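Local coordinates for protein cobalt-precorrin-5B C(1)-methyltransferase (Archaeoglobus fulgidus, PDB 1SR8) that probably catalyses the S-adenosylmethionine-dependent methylation of C-1 in cobalt-precorrin-5B to give cobalt-precorrin-6A, a step of the anaerobic route to adenosylcobalamin, at residues I42-T47 against I181-T186; G94-D99 against G188-W193. All blocks are in the same frame, centred on the assembly; numbering follows the deposited sequence.

Contact 1. Residues I42-T47 against I181-T186; sequences ITTGTT and ISILGT
A buried, polar docking of an irregular loop on the first turn of a helix joins Leu184 and its neighbours to Thr43, Thr44 and Gly45, where helix 44-57 begins after strand 36-42. The backbone of Leu184 uses both its polar groups. Its N-H points almost straight at Thr44 OG1 (N to OG1 2.9 Å, 176° at the hydrogen), while Leu184 O takes the amide of Gly45, N to O 3.0 Å, a bond more bent at 141°. Thr44 offers its hydroxyl because chi1, 40°, sets OG1 between the backbone N and the carbonyl carbon; the methyl of Thr44 then turns to Ile181, CG2 to CD1 4.3 Å. Glycine at both close points is readily understood. A CB on Gly45 would clash with Leu184 O, and one on Gly185 would run into Thr43 OG1; at the backbone angles of Gly185 it would in any case be pressed against the carbonyl oxygen of Leu184. The uncluttered CA of Gly45 instead receives the CG2 branch of Ile183 at 3.7 Å, and Thr43 CG2 lies 3.6 Å from Gly185 CA. Phe106 of strand 105-111 touches Thr44, Ile181 and Ile183, adding to the apolar packing there. Thr43 OG1 accepts from Thr46 N at 3.1 Å and donates to a water that in turn donates to Gly185 O, so one hydroxyl serves the helix and the loop alike. The example illustrates a threonine N-cap, with a first-turn amide of the helix satisfied by a carbonyl from a distant loop.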
ATOM      1  N   ILE A  42      -3.152  -5.701   2.202  1.00 20.93           N
ATOM      2  CA  ILE A  42      -2.195  -5.903   1.120  1.00 20.39           C
ATOM      3  C   ILE A  42      -2.775  -5.202  -0.097  1.00 20.68           C
ATOM      4  O   ILE A  42      -3.992  -5.203  -0.301  1.00 21.31           O
ATOM      5  CB  ILE A  42      -1.974  -7.399   0.779  1.00 20.51           C
ATOM      6  CG1 ILE A  42      -3.320  -8.090   0.524  1.00 21.35           C
ATOM      7  CG2 ILE A  42      -1.177  -8.068   1.895  1.00 21.94           C
ATOM      8  CD1 ILE A  42      -3.201  -9.490  -0.064  1.00 20.84           C
ATOM      9  N   THR A  43      -1.912  -4.590  -0.897  1.00 19.22           N
ATOM     10  CA  THR A  43      -2.355  -3.879  -2.088  1.00 18.14           C
ATOM     11  C   THR A  43      -2.743  -4.829  -3.229  1.00 18.91           C
ATOM     12  O   THR A  43      -2.489  -6.029  -3.170  1.00 18.35           O
ATOM     13  CB  THR A  43      -1.239  -2.986  -2.628  1.00 15.89           C
ATOM     14  OG1 THR A  43      -0.084  -3.794  -2.864  1.00 15.64           O
ATOM     15  CG2 THR A  43      -0.903  -1.888  -1.653  1.00 15.99           C
ATOM     16  N   THR A  44      -3.360  -4.267  -4.266  1.00 18.63           N
ATOM     17  CA  THR A  44      -3.729  -5.019  -5.457  1.00 18.08           C
ATOM     18  C   THR A  44      -2.427  -5.567  -6.067  1.00 17.83           C
ATOM     19  O   THR A  44      -2.396  -6.654  -6.648  1.00 16.37           O
ATOM     20  CB  THR A  44      -4.428  -4.092  -6.473  1.00 20.19           C
ATOM     21  OG1 THR A  44      -3.765  -2.821  -6.486  1.00 21.47           O
ATOM     22  CG2 THR A  44      -5.878  -3.865  -6.091  1.00 20.55           C
ATOM     23  N   GLY A  45      -1.347  -4.800  -5.918  1.00 16.46           N
ATOM     24  CA  GLY A  45      -0.058  -5.219  -6.439  1.00 16.44           C
ATOM     25  C   GLY A  45       0.452  -6.438  -5.694  1.00 17.65           C
ATOM     26  O   GLY A  45       0.960  -7.384  -6.307  1.00 17.95           O
ATOM     27  N   THR A  46       0.311  -6.438  -4.371  1.00 16.74           N
ATOM     28  CA  THR A  46       0.773  -7.571  -3.584  1.00 16.20           C
ATOM     29  C   THR A  46      -0.133  -8.782  -3.781  1.00 16.20           C
ATOM     30  O   THR A  46       0.333  -9.921  -3.765  1.00 16.22           O
ATOM     31  CB  THR A  46       0.820  -7.233  -2.098  1.00 17.42           C
ATOM     32  OG1 THR A  46       1.815  -6.230  -1.868  1.00 18.44           O
ATOM     33  CG2 THR A  46       1.149  -8.476  -1.285  1.00 15.44           C
ATOM     34  N   THR A  47      -1.425  -8.535  -3.963  1.00 16.47           N
ATOM     35  CA  THR A  47      -2.380  -9.619  -4.160  1.00 17.95           C
ATOM     36  C   THR A  47      -2.110 -10.258  -5.515  1.00 19.43           C
ATOM     37  O   THR A  47      -2.165 -11.483  -5.662  1.00 21.25           O
ATOM     38  CB  THR A  47      -3.826  -9.101  -4.095  1.00 18.25           C
ATOM     39  OG1 THR A  47      -4.048  -8.486  -2.816  1.00 17.12           O
ATOM     40  CG2 THR A  47      -4.815 -10.247  -4.281  1.00 15.74           C
ATOM     41  N   ILE A 181      -9.907  -2.344 -13.048  1.00 23.08           N
ATOM     42  CA  ILE A 181      -9.210  -1.625 -11.989  1.00 22.05           C
ATOM     43  C   ILE A 181      -7.718  -1.485 -12.270  1.00 22.22           C
ATOM     44  O   ILE A 181      -7.183  -2.071 -13.214  1.00 20.26           O
ATOM     45  CB  ILE A 181      -9.357  -2.348 -10.635  1.00 21.05           C
ATOM     46  CG1 ILE A 181      -8.751  -3.752 -10.724  1.00 20.47           C
ATOM     47  CG2 ILE A 181     -10.816  -2.459 -10.264  1.00 21.05           C
ATOM     48  CD1 ILE A 181      -8.609  -4.448  -9.384  1.00 18.69           C
ATOM     49  N   SER A 182      -7.055  -0.697 -11.427  1.00 21.78           N
ATOM     50  CA  SER A 182      -5.615  -0.486 -11.518  1.00 20.33           C
ATOM     51  C   SER A 182      -4.936  -1.456 -10.543  1.00 18.89           C
ATOM     52  O   SER A 182      -5.531  -1.897  -9.563  1.00 18.56           O
ATOM     53  CB  SER A 182      -5.257   0.944 -11.106  1.00 18.70           C
ATOM     54  OG  SER A 182      -6.025   1.909 -11.801  1.00 22.83           O
ATOM     55  N   ILE A 183      -3.695  -1.809 -10.831  1.00 18.53           N
ATOM     56  CA  ILE A 183      -2.932  -2.669  -9.949  1.00 18.35           C
ATOM     57  C   ILE A 183      -1.817  -1.748  -9.473  1.00 19.04           C
ATOM     58  O   ILE A 183      -0.996  -1.286 -10.264  1.00 20.00           O
ATOM     59  CB  ILE A 183      -2.368  -3.880 -10.697  1.00 16.99           C
ATOM     60  CG1 ILE A 183      -3.531  -4.741 -11.195  1.00 17.48           C
ATOM     61  CG2 ILE A 183      -1.449  -4.678  -9.787  1.00 16.57           C
ATOM     62  CD1 ILE A 183      -3.115  -5.996 -11.914  1.00 19.51           C
ATOM     63  N   LEU A 184      -1.803  -1.462  -8.178  1.00 19.40           N
ATOM     64  CA  LEU A 184      -0.822  -0.547  -7.630  1.00 19.50           C
ATOM     65  C   LEU A 184      -0.399  -0.861  -6.201  1.00 18.48           C
ATOM     66  O   LEU A 184      -0.811  -1.862  -5.619  1.00 16.71           O
ATOM     67  CB  LEU A 184      -1.394   0.867  -7.712  1.00 21.43           C
ATOM     68  CG  LEU A 184      -2.802   1.028  -7.144  1.00 22.89           C
ATOM     69  CD1 LEU A 184      -2.715   1.222  -5.635  1.00 24.28           C
ATOM     70  CD2 LEU A 184      -3.493   2.222  -7.787  1.00 21.62           C
ATOM     71  N   GLY A 185       0.440   0.011  -5.649  1.00 18.76           N
ATOM     72  CA  GLY A 185       0.910  -0.163  -4.287  1.00 20.39           C
ATOM     73  C   GLY A 185       2.365   0.230  -4.159  1.00 19.60           C
ATOM     74  O   GLY A 185       3.248  -0.521  -4.570  1.00 19.10           O
ATOM     75  N   THR A 186       2.616   1.404  -3.583  1.00 20.04           N
ATOM     76  CA  THR A 186       3.982   1.892  -3.426  1.00 20.49           C
ATOM     77  C   THR A 186       4.800   1.121  -2.399  1.00 19.49           C
ATOM     78  O   THR A 186       5.998   0.951  -2.584  1.00 20.48           O
ATOM     79  CB  THR A 186       4.009   3.391  -3.053  1.00 21.81           C
ATOM     80  OG1 THR A 186       3.063   3.640  -2.004  1.00 24.33           O
ATOM     81  CG2 THR A 186       3.679   4.251  -4.271  1.00 22.70           C
TER
HETATM   82  O   HOH W   1       2.230  -3.148  -4.173  1.00 17.78           O

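Contact 2. Residues G94-D99 against G188-W193; sequences GDHEFD and GFVEPW
The imidazole of His96 is packed on both faces: CB of Asp99, from its own loop, lies over one, and backbone O and CB of Trp193 over the other. The carbonyl oxygen sits toward the rim, whereas the methylene comes nearly along the ring normal as a CH-pi contact, Trp193 CB 4.2 Å from the centroid of the His96 ring and 21° off the normal. At the imidazole edge, in the ring plane, Phe98 N donates to His96 ND1 at 2.9 Å. His96 NE2 lies near the plane of the Trp193 indole, at its edge; the two rings, with planes at 83°, meet only obliquely. Glu191 CG covers a face of that indole, and His238 also meets it. With CG anti to the backbone N (chi1 -170°), the imidazole of His96 lies beside residues 190-193, bringing CD2 to 3.2 Å from Glu191 O and 4.0 Å from Val190 CG1. If His96 gave way to an alanine, Phe98 N would probably lose its acceptor and a gap would open between Asp99 CB and Trp193 CB.

Glu97 N binds Trp193 O at 2.8 Å, approaching from above the carbonyl plane, and Glu97 CG rests 3.2 Å from Trp193 O. Alongside, Pro192 CB packs 3.7 Å from His96 N. Asp99 turns toward the partner segment, its OD2 near Val190 CG1, and is salt-bridged to Lys91; the CB of Glu191 points away from 94-99, and its carboxylate is salt-bridged to Lys201 and Arg40. Pro192 itself centres an inverse gamma turn, closed by Trp193 N to Glu191 O, so the contact exemplifies a tight proline turn after strand 189-190 held against the loop between strands 86-90 and 105-111.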
ATOM      1  N   GLY A  94      -7.313  -4.858   5.712  1.00 23.46           N
ATOM      2  CA  GLY A  94      -7.088  -4.656   7.131  1.00 23.92           C
ATOM      3  C   GLY A  94      -8.168  -3.784   7.745  1.00 25.75           C
ATOM      4  O   GLY A  94      -9.343  -3.925   7.411  1.00 26.79           O
ATOM      5  N   ASP A  95      -7.789  -2.868   8.630  1.00 24.93           N
ATOM      6  CA  ASP A  95      -8.777  -2.012   9.271  1.00 25.34           C
ATOM      7  C   ASP A  95      -9.096  -0.705   8.554  1.00 26.36           C
ATOM      8  O   ASP A  95      -9.580   0.249   9.163  1.00 27.24           O
ATOM      9  CB  ASP A  95      -8.363  -1.733  10.715  1.00 25.34           C
ATOM     10  CG  ASP A  95      -8.491  -2.960  11.590  1.00 28.11           C
ATOM     11  OD1 ASP A  95      -9.605  -3.522  11.648  1.00 30.09           O
ATOM     12  OD2 ASP A  95      -7.492  -3.371  12.217  1.00 28.81           O
ATOM     13  N   HIS A  96      -8.833  -0.660   7.256  1.00 25.80           N
ATOM     14  CA  HIS A  96      -9.137   0.533   6.480  1.00 28.07           C
ATOM     15  C   HIS A  96     -10.651   0.730   6.578  1.00 30.73           C
ATOM     16  O   HIS A  96     -11.411  -0.151   6.189  1.00 32.08           O
ATOM     17  CB  HIS A  96      -8.721   0.312   5.029  1.00 25.97           C
ATOM     18  CG  HIS A  96      -8.772   1.545   4.188  1.00 24.11           C
ATOM     19  ND1 HIS A  96      -9.941   2.227   3.937  1.00 21.31           N
ATOM     20  CD2 HIS A  96      -7.796   2.215   3.532  1.00 22.48           C
ATOM     21  CE1 HIS A  96      -9.684   3.265   3.162  1.00 24.03           C
ATOM     22  NE2 HIS A  96      -8.389   3.280   2.902  1.00 23.44           N
ATOM     23  N   GLU A  97     -11.093   1.871   7.098  1.00 32.62           N
ATOM     24  CA  GLU A  97     -12.523   2.121   7.253  1.00 34.02           C
ATOM     25  C   GLU A  97     -13.321   1.816   5.994  1.00 33.59           C
ATOM     26  O   GLU A  97     -14.512   1.535   6.075  1.00 35.76           O
ATOM     27  CB  GLU A  97     -12.783   3.561   7.685  1.00 36.74           C
ATOM     28  CG  GLU A  97     -12.575   4.580   6.596  1.00 42.25           C
ATOM     29  CD  GLU A  97     -12.730   5.992   7.110  1.00 45.67           C
ATOM     30  OE1 GLU A  97     -13.790   6.295   7.707  1.00 47.09           O
ATOM     31  OE2 GLU A  97     -11.789   6.795   6.915  1.00 47.57           O
ATOM     32  N   PHE A  98     -12.682   1.898   4.832  1.00 32.84           N
ATOM     33  CA  PHE A  98     -13.353   1.575   3.573  1.00 31.21           C
ATOM     34  C   PHE A  98     -12.510   1.672   2.304  1.00 30.60           C
ATOM     35  O   PHE A  98     -12.255   2.755   1.786  1.00 32.23           O
ATOM     36  CB  PHE A  98     -14.604   2.411   3.357  1.00 30.18           C
ATOM     37  CG  PHE A  98     -15.311   2.072   2.078  1.00 30.33           C
ATOM     38  CD1 PHE A  98     -15.832   0.792   1.882  1.00 29.57           C
ATOM     39  CD2 PHE A  98     -15.379   2.993   1.033  1.00 30.34           C
ATOM     40  CE1 PHE A  98     -16.406   0.431   0.661  1.00 31.19           C
ATOM     41  CE2 PHE A  98     -15.949   2.647  -0.193  1.00 30.56           C
ATOM     42  CZ  PHE A  98     -16.462   1.362  -0.381  1.00 31.34           C
ATOM     43  N   ASP A  99     -12.112   0.513   1.799  1.00 29.07           N
ATOM     44  CA  ASP A  99     -11.313   0.403   0.589  1.00 27.14           C
ATOM     45  C   ASP A  99     -12.222  -0.279  -0.439  1.00 26.73           C
ATOM     46  O   ASP A  99     -12.571  -1.444  -0.282  1.00 25.84           O
ATOM     47  CB  ASP A  99     -10.096  -0.466   0.892  1.00 27.63           C
ATOM     48  CG  ASP A  99      -9.179  -0.623  -0.290  1.00 27.66           C
ATOM     49  OD1 ASP A  99      -9.593  -0.344  -1.430  1.00 28.73           O
ATOM     50  OD2 ASP A  99      -8.032  -1.047  -0.074  1.00 29.91           O
ATOM     51  N   GLY A 188       3.396  -1.911  -0.855  1.00 19.11           N
ATOM     52  CA  GLY A 188       2.947  -3.289  -0.918  1.00 17.90           C
ATOM     53  C   GLY A 188       1.858  -3.508   0.125  1.00 18.06           C
ATOM     54  O   GLY A 188       1.157  -4.516   0.110  1.00 17.03           O
ATOM     55  N   PHE A 189       1.702  -2.545   1.027  1.00 17.21           N
ATOM     56  CA  PHE A 189       0.713  -2.651   2.098  1.00 18.47           C
ATOM     57  C   PHE A 189      -0.350  -1.573   1.990  1.00 19.98           C
ATOM     58  O   PHE A 189      -0.118  -0.515   1.395  1.00 20.27           O
ATOM     59  CB  PHE A 189       1.402  -2.525   3.463  1.00 16.81           C
ATOM     60  CG  PHE A 189       2.409  -3.607   3.744  1.00 16.74           C
ATOM     61  CD1 PHE A 189       2.082  -4.686   4.556  1.00 17.96           C
ATOM     62  CD2 PHE A 189       3.686  -3.545   3.200  1.00 16.21           C
ATOM     63  CE1 PHE A 189       3.015  -5.689   4.825  1.00 19.46           C
ATOM     64  CE2 PHE A 189       4.627  -4.540   3.459  1.00 16.62           C
ATOM     65  CZ  PHE A 189       4.291  -5.615   4.274  1.00 18.26           C
ATOM     66  N   VAL A 190      -1.518  -1.853   2.568  1.00 19.70           N
ATOM     67  CA  VAL A 190      -2.624  -0.905   2.580  1.00 19.11           C
ATOM     68  C   VAL A 190      -2.679  -0.275   3.973  1.00 20.01           C
ATOM     69  O   VAL A 190      -2.831  -0.977   4.968  1.00 21.16           O
ATOM     70  CB  VAL A 190      -3.972  -1.608   2.274  1.00 18.36           C
ATOM     71  CG1 VAL A 190      -5.134  -0.665   2.540  1.00 18.40           C
ATOM     72  CG2 VAL A 190      -4.008  -2.048   0.828  1.00 18.75           C
ATOM     73  N   GLU A 191      -2.519   1.044   4.043  1.00 19.72           N
ATOM     74  CA  GLU A 191      -2.566   1.758   5.313  1.00 20.75           C
ATOM     75  C   GLU A 191      -4.035   1.756   5.758  1.00 22.64           C
ATOM     76  O   GLU A 191      -4.906   2.213   5.012  1.00 23.61           O
ATOM     77  CB  GLU A 191      -2.062   3.193   5.120  1.00 20.92           C
ATOM     78  CG  GLU A 191      -1.897   3.982   6.412  1.00 23.88           C
ATOM     79  CD  GLU A 191      -0.707   3.531   7.258  1.00 25.17           C
ATOM     80  OE1 GLU A 191      -0.127   2.459   6.984  1.00 25.33           O
ATOM     81  OE2 GLU A 191      -0.353   4.254   8.215  1.00 25.37           O
ATOM     82  N   PRO A 192      -4.326   1.249   6.980  1.00 22.96           N
ATOM     83  CA  PRO A 192      -5.686   1.165   7.540  1.00 23.52           C
ATOM     84  C   PRO A 192      -6.311   2.478   7.992  1.00 26.17           C
ATOM     85  O   PRO A 192      -6.574   2.689   9.181  1.00 26.74           O
ATOM     86  CB  PRO A 192      -5.519   0.183   8.687  1.00 22.24           C
ATOM     87  CG  PRO A 192      -4.168   0.549   9.203  1.00 24.00           C
ATOM     88  CD  PRO A 192      -3.340   0.723   7.942  1.00 21.82           C
ATOM     89  N   TRP A 193      -6.587   3.345   7.028  1.00 27.42           N
ATOM     90  CA  TRP A 193      -7.173   4.638   7.318  1.00 29.31           C
ATOM     91  C   TRP A 193      -8.549   4.615   7.964  1.00 29.92           C
ATOM     92  O   TRP A 193      -9.524   4.155   7.375  1.00 29.59           O
ATOM     93  CB  TRP A 193      -7.207   5.480   6.045  1.00 29.96           C
ATOM     94  CG  TRP A 193      -5.840   5.982   5.684  1.00 33.59           C
ATOM     95  CD1 TRP A 193      -5.173   5.790   4.504  1.00 33.23           C
ATOM     96  CD2 TRP A 193      -4.963   6.747   6.526  1.00 35.65           C
ATOM     97  NE1 TRP A 193      -3.935   6.391   4.562  1.00 35.53           N
ATOM     98  CE2 TRP A 193      -3.780   6.985   5.790  1.00 37.18           C
ATOM     99  CE3 TRP A 193      -5.064   7.257   7.833  1.00 37.13           C
ATOM    100  CZ2 TRP A 193      -2.701   7.711   6.319  1.00 37.41           C
ATOM    101  CZ3 TRP A 193      -3.989   7.979   8.360  1.00 37.88           C
ATOM    102  CH2 TRP A 193      -2.825   8.198   7.602  1.00 38.14           C
TER

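Followed from the N terminus, the chain passes 42-47, 94-99, 181-186 and 188-193 in turn, so the two contacts cross instead of nesting. Contact 1 closes a loop of 133 residues, and contact 2, begun inside that loop, closes one of 88 and ends just beyond it. Their centres lie about 12 Å apart, and they meet directly: Gly188 O probably accepts hydrogen bonds from Thr46 OG1 and Thr43 N. Together they tie the start of helix 44-57 and a connection of the six-stranded mixed sheet to the run of chain leading through strand 189-190, the edge of the small three-stranded antiparallel sheet.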